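PA0821 (Pseudomonas aeruginosa, PDB 7DRG) probably acts as the immunity protein (antitoxin) of a type VI secretion system, guarding against a putative VRR-NUC domain-containing effector. Local coordinates at residues K228-L233 with K329-E334; T234-E239 with H295-I300; G245-L250 with F261-D266. All coordinates share one frame; numbering follows the deposited sequence.

How the contacts relate
The three contacts lie in a row with contact 2 in the middle. Contacts 1 and 2 join the loop before strand 233-237, and the strand itself, to the turn at 329-332 and the end region of helix 288-297; contact 3 joins helix 247-251 to strand 259-264. Contacts 1 and 2 have centres about 11 Å apart and touch, Val230 CG1 lying 3.9 Å from Leu297 CD1. Contacts 2 and 3 are about 10 Å apart between centres, and Leu297 CD2 comes to 3.7 Å from Leu250 CD2, so Leu297 is shared apolar ground between all three. Contacts 1 and 3 do not touch. Contact 1 combines a hydrogen bond with an apolar touch, whereas contacts 2 and 3 have no hydrogen bond across their segments.

Contact 1. Residues K228-L233 with K329-E334; sequences KTVSWL and KRLDVE
A type I beta turn spanning Lys329 to Asp332, just after helix 321-328, presents Arg330 and Leu331 to Thr229 and Val230 in the loop that leads into strand 233-237. The turn is closed by Asp332 N and Lys329 O, 3.0 Å apart. From it the arginine, extended from CG to NE, carries its guanidinium edge to the threonine hydroxyl. Arg330 NH2 donates to Thr229 OG1 over 2.9 Å, and the bond is almost straight, 178° at the hydrogen, with the oxygen lying in the guanidinium plane. Thr229 turns its hydroxyl away from its own backbone N (chi1 -175°), and the same OG1 donates to Val230 O at 2.8 Å. Threonine suits this place because one hydroxyl can accept from the arginine and donate to a carbonyl. Two waters extend the network. Water 2 links Arg330 NH2 to Val230 O, 2.9 Å from each, while water 1 accepts from Arg330 NH1 and donates to Lys228 O. Elsewhere in the chain, Arg330 NE bonds to Pro206 O and NH1 to Trp327 O, Trp327 also making a cation-pi contact; Leu317 of the second subunit packs on the arginine. Leu331 supplies the apolar component: its single methyl CD1 lies 3.8 Å from Val230 CG2 and 4.1 Å above one face of the guanidinium, near the rim. An aliphatic residue suits a place bordering both. The guanidinium is buried, and carbonyl, hydroxyl and water oxygens accept from all three of its nitrogens. These bonds should fix its rotation, and its positive charge is probably stabilised by several neutral acceptors, so that a cation can remain inside the protein while tying together two loops far apart in sequence.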
loop_
_atom_site.group_PDB
_atom_site.type_symbol
_atom_site.label_atom_id
_atom_site.label_comp_id
_atom_site.label_asym_id
_atom_site.label_seq_id
_atom_site.Cartn_x
_atom_site.Cartn_y
_atom_site.Cartn_z
ATOM N N LYS B 228 22.289 2.752 7.256
ATOM C CA LYS B 228 21.112 2.401 6.472
ATOM C C LYS B 228 20.011 3.439 6.621
ATOM O O LYS B 228 19.407 3.866 5.628
ATOM C CB LYS B 228 20.602 1.028 6.909
ATOM C CG LYS B 228 19.322 0.577 6.217
ATOM C CD LYS B 228 18.704 -0.549 7.029
ATOM C CE LYS B 228 17.326 -0.932 6.530
ATOM N NZ LYS B 228 16.706 -1.945 7.436
ATOM N N THR B 229 19.720 3.843 7.852
ATOM C CA THR B 229 18.545 4.662 8.096
ATOM C C THR B 229 18.657 5.312 9.463
ATOM O O THR B 229 19.372 4.833 10.349
ATOM C CB THR B 229 17.255 3.832 8.027
ATOM O OG1 THR B 229 16.122 4.697 8.165
ATOM C CG2 THR B 229 17.225 2.803 9.157
ATOM N N VAL B 230 17.937 6.414 9.611
ATOM C CA VAL B 230 17.630 6.957 10.924
ATOM C C VAL B 230 16.277 6.403 11.359
ATOM O O VAL B 230 15.476 5.935 10.545
ATOM C CB VAL B 230 17.632 8.500 10.915
ATOM C CG1 VAL B 230 18.881 9.028 10.224
ATOM C CG2 VAL B 230 16.372 9.037 10.229
ATOM N N SER B 231 16.022 6.435 12.660
ATOM C CA SER B 231 14.696 6.120 13.180
ATOM C C SER B 231 14.554 6.850 14.506
ATOM O O SER B 231 15.230 7.857 14.737
ATOM C CB SER B 231 14.491 4.600 13.301
ATOM O OG SER B 231 13.107 4.317 13.463
ATOM N N TRP B 232 13.666 6.360 15.375
ATOM C CA TRP B 232 13.496 6.998 16.681
ATOM C C TRP B 232 14.820 7.058 17.433
ATOM O O TRP B 232 15.181 8.096 18.004
ATOM C CB TRP B 232 12.440 6.254 17.505
ATOM C CG TRP B 232 12.192 6.894 18.842
ATOM C CD1 TRP B 232 11.959 8.221 19.087
ATOM C CD2 TRP B 232 12.153 6.239 20.119
ATOM N NE1 TRP B 232 11.783 8.430 20.434
ATOM C CE2 TRP B 232 11.893 7.232 21.091
ATOM C CE3 TRP B 232 12.300 4.913 20.531
ATOM C CZ2 TRP B 232 11.775 6.935 22.450
ATOM C CZ3 TRP B 232 12.191 4.620 21.881
ATOM C CH2 TRP B 232 11.938 5.619 22.825
ATOM N N LEU B 233 15.560 5.954 17.441
ATOM C CA LEU B 233 16.918 5.939 17.955
ATOM C C LEU B 233 17.854 5.640 16.793
ATOM O O LEU B 233 17.547 4.797 15.945
ATOM C CB LEU B 233 17.087 4.897 19.060
ATOM C CG LEU B 233 16.032 4.894 20.168
ATOM C CD1 LEU B 233 16.384 3.866 21.237
ATOM C CD2 LEU B 233 15.896 6.287 20.794
ATOM N N LYS B 329 15.745 6.697 0.530
ATOM C CA LYS B 329 15.606 8.140 0.373
ATOM C C LYS B 329 14.263 8.671 0.853
ATOM O O LYS B 329 13.968 9.850 0.629
ATOM C CB LYS B 329 15.787 8.543 -1.094
ATOM C CG LYS B 329 16.989 7.968 -1.828
ATOM C CD LYS B 329 16.920 8.398 -3.301
ATOM C CE LYS B 329 17.752 7.517 -4.221
ATOM N NZ LYS B 329 19.215 7.731 -4.039
ATOM N N ARG B 330 13.448 7.844 1.513
ATOM C CA ARG B 330 12.049 8.197 1.750
ATOM C C ARG B 330 11.864 9.434 2.622
ATOM O O ARG B 330 10.806 10.069 2.549
ATOM C CB ARG B 330 11.309 7.014 2.375
ATOM C CG ARG B 330 11.789 6.686 3.767
ATOM C CD ARG B 330 11.436 5.266 4.201
ATOM N NE ARG B 330 11.850 5.116 5.594
ATOM C CZ ARG B 330 13.114 4.984 5.988
ATOM N NH1 ARG B 330 14.096 4.926 5.095
ATOM N NH2 ARG B 330 13.397 4.917 7.284
ATOM N N LEU B 331 12.849 9.800 3.432
ATOM C CA LEU B 331 12.719 10.945 4.320
ATOM C C LEU B 331 13.352 12.221 3.769
ATOM O O LEU B 331 13.251 13.275 4.412
ATOM C CB LEU B 331 13.334 10.606 5.685
ATOM C CG LEU B 331 12.714 9.434 6.456
ATOM C CD1 LEU B 331 13.610 9.002 7.625
ATOM C CD2 LEU B 331 11.348 9.827 6.970
ATOM N N ASP B 332 14.002 12.155 2.606
ATOM C CA ASP B 332 14.726 13.304 2.070
ATOM C C ASP B 332 13.786 14.458 1.738
ATOM O O ASP B 332 12.679 14.255 1.229
ATOM C CB ASP B 332 15.495 12.907 0.808
ATOM C CG ASP B 332 16.722 12.071 1.099
ATOM O OD1 ASP B 332 17.062 11.886 2.287
ATOM O OD2 ASP B 332 17.355 11.605 0.127
ATOM N N VAL B 333 14.248 15.679 2.017
ATOM C CA VAL B 333 13.549 16.913 1.675
ATOM C C VAL B 333 14.561 17.888 1.081
ATOM O O VAL B 333 15.772 17.682 1.156
ATOM C CB VAL B 333 12.837 17.547 2.892
ATOM C CG1 VAL B 333 11.785 16.607 3.466
ATOM C CG2 VAL B 333 13.848 17.936 3.953
ATOM N N GLU B 334 14.048 18.963 0.480
ATOM C CA GLU B 334 14.915 20.013 -0.046
ATOM C C GLU B 334 15.439 20.891 1.084
ATOM O O GLU B 334 14.741 21.134 2.072
ATOM C CB GLU B 334 14.170 20.882 -1.064
ATOM C CG GLU B 334 13.625 20.132 -2.272
ATOM C CD GLU B 334 14.694 19.352 -3.012
ATOM O OE1 GLU B 334 15.851 19.824 -3.073
ATOM O OE2 GLU B 334 14.377 18.257 -3.528
HETATM O O HOH W 1 17.074 5.482 5.069
HETATM O O HOH W 2 12.640 5.267 10.103
#

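Contact 2. Residues T234-E239 with H295-I300; sequences TLLNNE and HALKGI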
loop_
_atom_site.group_PDB
_atom_site.type_symbol
_atom_site.label_atom_id
_atom_site.label_comp_id
_atom_site.label_asym_id
_atom_site.label_seq_id
_atom_site.Cartn_x
_atom_site.Cartn_y
_atom_site.Cartn_z
ATOM N N THR B 234 18.968 6.362 16.735
ATOM C CA THR B 234 19.981 6.177 15.707
ATOM C C THR B 234 21.336 6.090 16.385
ATOM O O THR B 234 21.680 6.970 17.175
ATOM C CB THR B 234 19.958 7.331 14.704
ATOM O OG1 THR B 234 18.620 7.492 14.213
ATOM C CG2 THR B 234 20.875 7.026 13.523
ATOM N N LEU B 235 22.098 5.035 16.089
ATOM C CA LEU B 235 23.397 4.809 16.717
ATOM C C LEU B 235 24.508 5.031 15.698
ATOM O O LEU B 235 24.504 4.419 14.625
ATOM C CB LEU B 235 23.490 3.396 17.311
ATOM C CG LEU B 235 24.774 3.087 18.099
ATOM C CD1 LEU B 235 24.483 2.066 19.156
ATOM C CD2 LEU B 235 25.875 2.556 17.188
ATOM N N LEU B 236 25.475 5.877 16.053
ATOM C CA LEU B 236 26.669 6.106 15.252
ATOM C C LEU B 236 27.890 5.788 16.099
ATOM O O LEU B 236 28.015 6.308 17.208
ATOM C CB LEU B 236 26.765 7.559 14.787
ATOM C CG LEU B 236 25.546 8.202 14.128
ATOM C CD1 LEU B 236 25.862 9.650 13.802
ATOM C CD2 LEU B 236 25.134 7.449 12.870
ATOM N N ASN B 237 28.791 4.957 15.576
ATOM C CA ASN B 237 30.072 4.826 16.260
ATOM C C ASN B 237 30.900 6.090 16.023
ATOM O O ASN B 237 30.525 6.976 15.253
ATOM C CB ASN B 237 30.812 3.555 15.822
ATOM C CG ASN B 237 31.279 3.590 14.373
ATOM O OD1 ASN B 237 30.849 4.423 13.572
ATOM N ND2 ASN B 237 32.165 2.656 14.028
ATOM N N ASN B 238 32.027 6.197 16.734
ATOM C CA ASN B 238 32.782 7.443 16.664
ATOM C C ASN B 238 33.248 7.750 15.247
ATOM O O ASN B 238 33.299 8.921 14.856
ATOM C CB ASN B 238 33.969 7.406 17.625
ATOM C CG ASN B 238 33.573 7.771 19.049
ATOM O OD1 ASN B 238 32.542 8.406 19.275
ATOM N ND2 ASN B 238 34.401 7.386 20.013
ATOM N N GLU B 239 33.561 6.727 14.449
ATOM C CA GLU B 239 33.996 7.004 13.083
ATOM C C GLU B 239 32.861 7.598 12.250
ATOM O O GLU B 239 33.064 8.569 11.514
ATOM C CB GLU B 239 34.553 5.748 12.418
ATOM C CG GLU B 239 34.936 6.017 10.971
ATOM C CD GLU B 239 35.810 4.947 10.359
ATOM O OE1 GLU B 239 35.776 3.794 10.841
ATOM O OE2 GLU B 239 36.531 5.269 9.389
ATOM N N HIS B 295 18.064 14.581 7.368
ATOM C CA HIS B 295 18.741 15.655 6.647
ATOM C C HIS B 295 20.168 15.846 7.153
ATOM O O HIS B 295 21.099 16.026 6.358
ATOM C CB HIS B 295 17.936 16.948 6.780
ATOM C CG HIS B 295 18.410 18.048 5.882
ATOM N ND1 HIS B 295 18.148 18.068 4.530
ATOM C CD2 HIS B 295 19.132 19.163 6.144
ATOM C CE1 HIS B 295 18.686 19.149 3.996
ATOM N NE2 HIS B 295 19.288 19.832 4.954
ATOM N N ALA B 296 20.359 15.787 8.473
ATOM C CA ALA B 296 21.689 15.978 9.049
ATOM C C ALA B 296 22.635 14.825 8.732
ATOM O O ALA B 296 23.852 15.030 8.660
ATOM C CB ALA B 296 21.586 16.154 10.565
ATOM N N LEU B 297 22.110 13.613 8.547
ATOM C CA LEU B 297 22.943 12.426 8.413
ATOM C C LEU B 297 22.975 11.831 7.012
ATOM O O LEU B 297 23.699 10.858 6.796
ATOM C CB LEU B 297 22.481 11.349 9.402
ATOM C CG LEU B 297 22.589 11.708 10.884
ATOM C CD1 LEU B 297 22.196 10.516 11.751
ATOM C CD2 LEU B 297 23.997 12.175 11.222
ATOM N N LYS B 298 22.226 12.372 6.050
ATOM C CA LYS B 298 22.156 11.687 4.763
ATOM C C LYS B 298 23.485 11.692 4.019
ATOM O O LYS B 298 23.665 10.893 3.092
ATOM C CB LYS B 298 21.054 12.290 3.896
ATOM C CG LYS B 298 21.229 13.748 3.545
ATOM C CD LYS B 298 19.976 14.231 2.831
ATOM C CE LYS B 298 20.151 15.613 2.238
ATOM N NZ LYS B 298 18.899 16.039 1.560
ATOM N N GLY B 299 24.422 12.556 4.412
ATOM C CA GLY B 299 25.765 12.504 3.863
ATOM C C GLY B 299 26.522 11.236 4.196
ATOM O O GLY B 299 27.502 10.917 3.515
ATOM N N ILE B 300 26.095 10.503 5.225
ATOM C CA ILE B 300 26.721 9.233 5.574
ATOM C C ILE B 300 25.756 8.059 5.397
ATOM O O ILE B 300 25.940 7.013 6.001
ATOM C CB ILE B 300 27.309 9.258 6.999
ATOM C CG1 ILE B 300 26.217 9.463 8.060
ATOM C CG2 ILE B 300 28.399 10.313 7.103
ATOM C CD1 ILE B 300 26.630 9.023 9.468
#
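Leu236 and Thr234, on the same side of strand 233-237, meet Leu297 and Ile300, toward the C-terminal end of helix 288-297 and just past the short 3-10 segment 298-299. Across the segments the contact is apolar. Leu236 forks between two partners: CD1 reaches Leu297 CD2 tip to tip at 4.1 Å, and CD2 touches Ile300 CD1 at 4.0 Å, the isoleucine coming in at a slant. Leucine suits the position because its two methyls can face two neighbours. Leu297 is forked too, and its other methyl, CD1, lies 4.1 Å from Thr234 CG2.

The hydrogen bonds lie within each partner and with its neighbours, not across the contact. Thr234 puts its hydroxyl beside its backbone N (chi1 -53°), where OG1 bonds to Ser231 N, so the methyl CG2 is left to face the leucine. The turn after the helix is fixed by Ile300 N and Leu297 O, 2.9 Å apart. Backbone bonds of Thr234 to Ile270 and of Leu236 to Val268 hold the strand, and at its end Asn237, an N-cap residue, uses OD1 to cap Arg240 N, a task its short amide suits.

All four touching residues are buried and meet through methyl groups alone. Cohesion across the contact thus probably comes from burying methyl groups, with the threonine's side-chain oxygen already satisfied by the backbone.

Contact 3. Residues G245-L250 with F261-D266; sequences GGLDAL and FYRYGD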
loop_
_atom_site.group_PDB
_atom_site.type_symbol
_atom_site.label_atom_id
_atom_site.label_comp_id
_atom_site.label_asym_id
_atom_site.label_seq_id
_atom_site.Cartn_x
_atom_site.Cartn_y
_atom_site.Cartn_z
ATOM N N GLY B 245 30.287 15.075 10.791
ATOM C CA GLY B 245 30.631 16.416 11.212
ATOM C C GLY B 245 31.000 16.547 12.673
ATOM O O GLY B 245 31.456 17.621 13.081
ATOM N N GLY B 246 30.834 15.498 13.470
ATOM C CA GLY B 246 31.094 15.578 14.891
ATOM C C GLY B 246 29.847 15.918 15.689
ATOM O O GLY B 246 28.843 16.398 15.165
ATOM N N LEU B 247 29.932 15.664 16.997
ATOM C CA LEU B 247 28.767 15.831 17.862
ATOM C C LEU B 247 28.344 17.294 17.960
ATOM O O LEU B 247 27.145 17.597 17.966
ATOM C CB LEU B 247 29.060 15.252 19.246
ATOM C CG LEU B 247 27.884 15.120 20.217
ATOM C CD1 LEU B 247 26.703 14.400 19.569
ATOM C CD2 LEU B 247 28.330 14.394 21.483
ATOM N N ASP B 248 29.307 18.217 18.035
ATOM C CA ASP B 248 28.967 19.637 18.079
ATOM C C ASP B 248 28.159 20.048 16.855
ATOM O O ASP B 248 27.136 20.733 16.968
ATOM C CB ASP B 248 30.238 20.484 18.186
ATOM C CG ASP B 248 30.916 20.357 19.537
ATOM O OD1 ASP B 248 30.233 19.987 20.516
ATOM O OD2 ASP B 248 32.134 20.632 19.619
ATOM N N ALA B 249 28.599 19.622 15.668
ATOM C CA ALA B 249 27.920 20.013 14.438
ATOM C C ALA B 249 26.524 19.408 14.339
ATOM O O ALA B 249 25.641 20.002 13.709
ATOM C CB ALA B 249 28.762 19.611 13.229
ATOM N N LEU B 250 26.300 18.237 14.945
ATOM C CA LEU B 250 24.970 17.634 14.893
ATOM C C LEU B 250 24.007 18.317 15.858
ATOM O O LEU B 250 22.848 18.566 15.509
ATOM C CB LEU B 250 25.048 16.137 15.203
ATOM C CG LEU B 250 25.610 15.230 14.108
ATOM C CD1 LEU B 250 25.624 13.785 14.585
ATOM C CD2 LEU B 250 24.797 15.365 12.823
ATOM N N PHE B 261 20.771 13.171 23.171
ATOM C CA PHE B 261 22.014 12.514 22.802
ATOM C C PHE B 261 22.528 11.724 23.991
ATOM O O PHE B 261 22.640 12.256 25.101
ATOM C CB PHE B 261 23.056 13.532 22.331
ATOM C CG PHE B 261 22.595 14.343 21.163
ATOM C CD1 PHE B 261 21.788 15.451 21.352
ATOM C CD2 PHE B 261 22.933 13.977 19.870
ATOM C CE1 PHE B 261 21.339 16.188 20.272
ATOM C CE2 PHE B 261 22.495 14.714 18.790
ATOM C CZ PHE B 261 21.695 15.820 18.991
ATOM N N TYR B 262 22.807 10.448 23.759
ATOM C CA TYR B 262 23.338 9.561 24.781
ATOM C C TYR B 262 24.732 9.140 24.354
ATOM O O TYR B 262 24.898 8.333 23.429
ATOM C CB TYR B 262 22.424 8.354 24.994
ATOM C CG TYR B 262 21.011 8.743 25.354
ATOM C CD1 TYR B 262 20.681 9.134 26.649
ATOM C CD2 TYR B 262 20.009 8.741 24.392
ATOM C CE1 TYR B 262 19.393 9.500 26.974
ATOM C CE2 TYR B 262 18.714 9.099 24.709
ATOM C CZ TYR B 262 18.409 9.478 25.996
ATOM O OH TYR B 262 17.118 9.840 26.308
ATOM N N ARG B 263 25.731 9.685 25.033
ATOM C CA ARG B 263 27.105 9.246 24.840
ATOM C C ARG B 263 27.319 8.010 25.695
ATOM O O ARG B 263 27.437 8.091 26.917
ATOM C CB ARG B 263 28.089 10.359 25.191
ATOM C CG ARG B 263 28.561 11.132 23.971
ATOM C CD ARG B 263 29.566 12.235 24.301
ATOM N NE ARG B 263 30.758 11.725 24.967
ATOM C CZ ARG B 263 31.193 12.155 26.145
ATOM N NH1 ARG B 263 30.540 13.118 26.785
ATOM N NH2 ARG B 263 32.287 11.628 26.676
ATOM N N TYR B 264 27.300 6.856 25.056
ATOM C CA TYR B 264 27.908 5.673 25.619
ATOM C C TYR B 264 29.388 5.753 25.230
ATOM O O TYR B 264 29.847 6.770 24.700
ATOM C CB TYR B 264 27.161 4.426 25.141
ATOM C CG TYR B 264 27.339 4.165 23.676
ATOM C CD1 TYR B 264 26.531 4.785 22.728
ATOM C CD2 TYR B 264 28.340 3.315 23.237
ATOM C CE1 TYR B 264 26.724 4.557 21.395
ATOM C CE2 TYR B 264 28.543 3.083 21.915
ATOM C CZ TYR B 264 27.728 3.698 20.990
ATOM O OH TYR B 264 27.948 3.456 19.664
ATOM N N GLY B 265 30.154 4.707 25.487
ATOM C CA GLY B 265 31.594 4.743 25.299
ATOM C C GLY B 265 32.171 5.342 24.028
ATOM O O GLY B 265 32.735 6.440 24.061
ATOM N N ASP B 266 32.058 4.634 22.907
ATOM C CA ASP B 266 32.751 5.010 21.680
ATOM C C ASP B 266 31.768 5.347 20.564
ATOM O O ASP B 266 31.982 5.018 19.395
ATOM C CB ASP B 266 33.698 3.903 21.227
ATOM C CG ASP B 266 32.959 2.692 20.724
ATOM O OD1 ASP B 266 32.048 2.234 21.442
ATOM O OD2 ASP B 266 33.261 2.228 19.602
#
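Leu247, in the first turn of helix 247-251, divides its two methyls between Phe261 and Arg263 of strand 259-264, joining a well-packed inner side to an exposed outer one. On the inner side CD1 lies 3.8 Å from Phe261 CD2, approaching the ring obliquely as the two side chains slide past each other in opposite directions. Leu247 holds its CG away from the backbone N (chi1 -170°), which carries the fork off the helix toward the strand. Phe261 is buried: Leu254, Val268 and Ile270 also touch its side chain, and a large ring suits a site shared by several aliphatic groups. Leu250, further along the helix, points the same way but stays more distant, its CB 4.6 Å from Phe261 CE2; it packs on Leu241 and Leu297.

The outer side is a margin open to solvent, where exposed Arg263 gives less surface to the contact than Phe261 does. Leu247 CD2 meets only its aliphatic part, 3.8 Å from Arg263 CD, the two side chains crossing at a slant. A long arginine suits such a place, since its methylenes can lie on a leucine. Arg263 also touches a crystal neighbour, so its course, bent at chi3 (58°), may owe something to the crystal.

Two glycines set up the helix start. Gly245 has positive phi (111°), and Gly246, again with positive phi, takes the N-cap position; both conformations are readily adopted only without a side chain. Gly246 O then accepts from Leu250 N at 3.1 Å. Beyond the contact, the C-terminal Leu362 touches Leu247 and bonds to the backbone of Phe261. A Schellman motif at Gly245 ends helix 238-243, and the short helix 247-251 that follows packs by its first turn against the antiparallel hairpin 259-264/267-272.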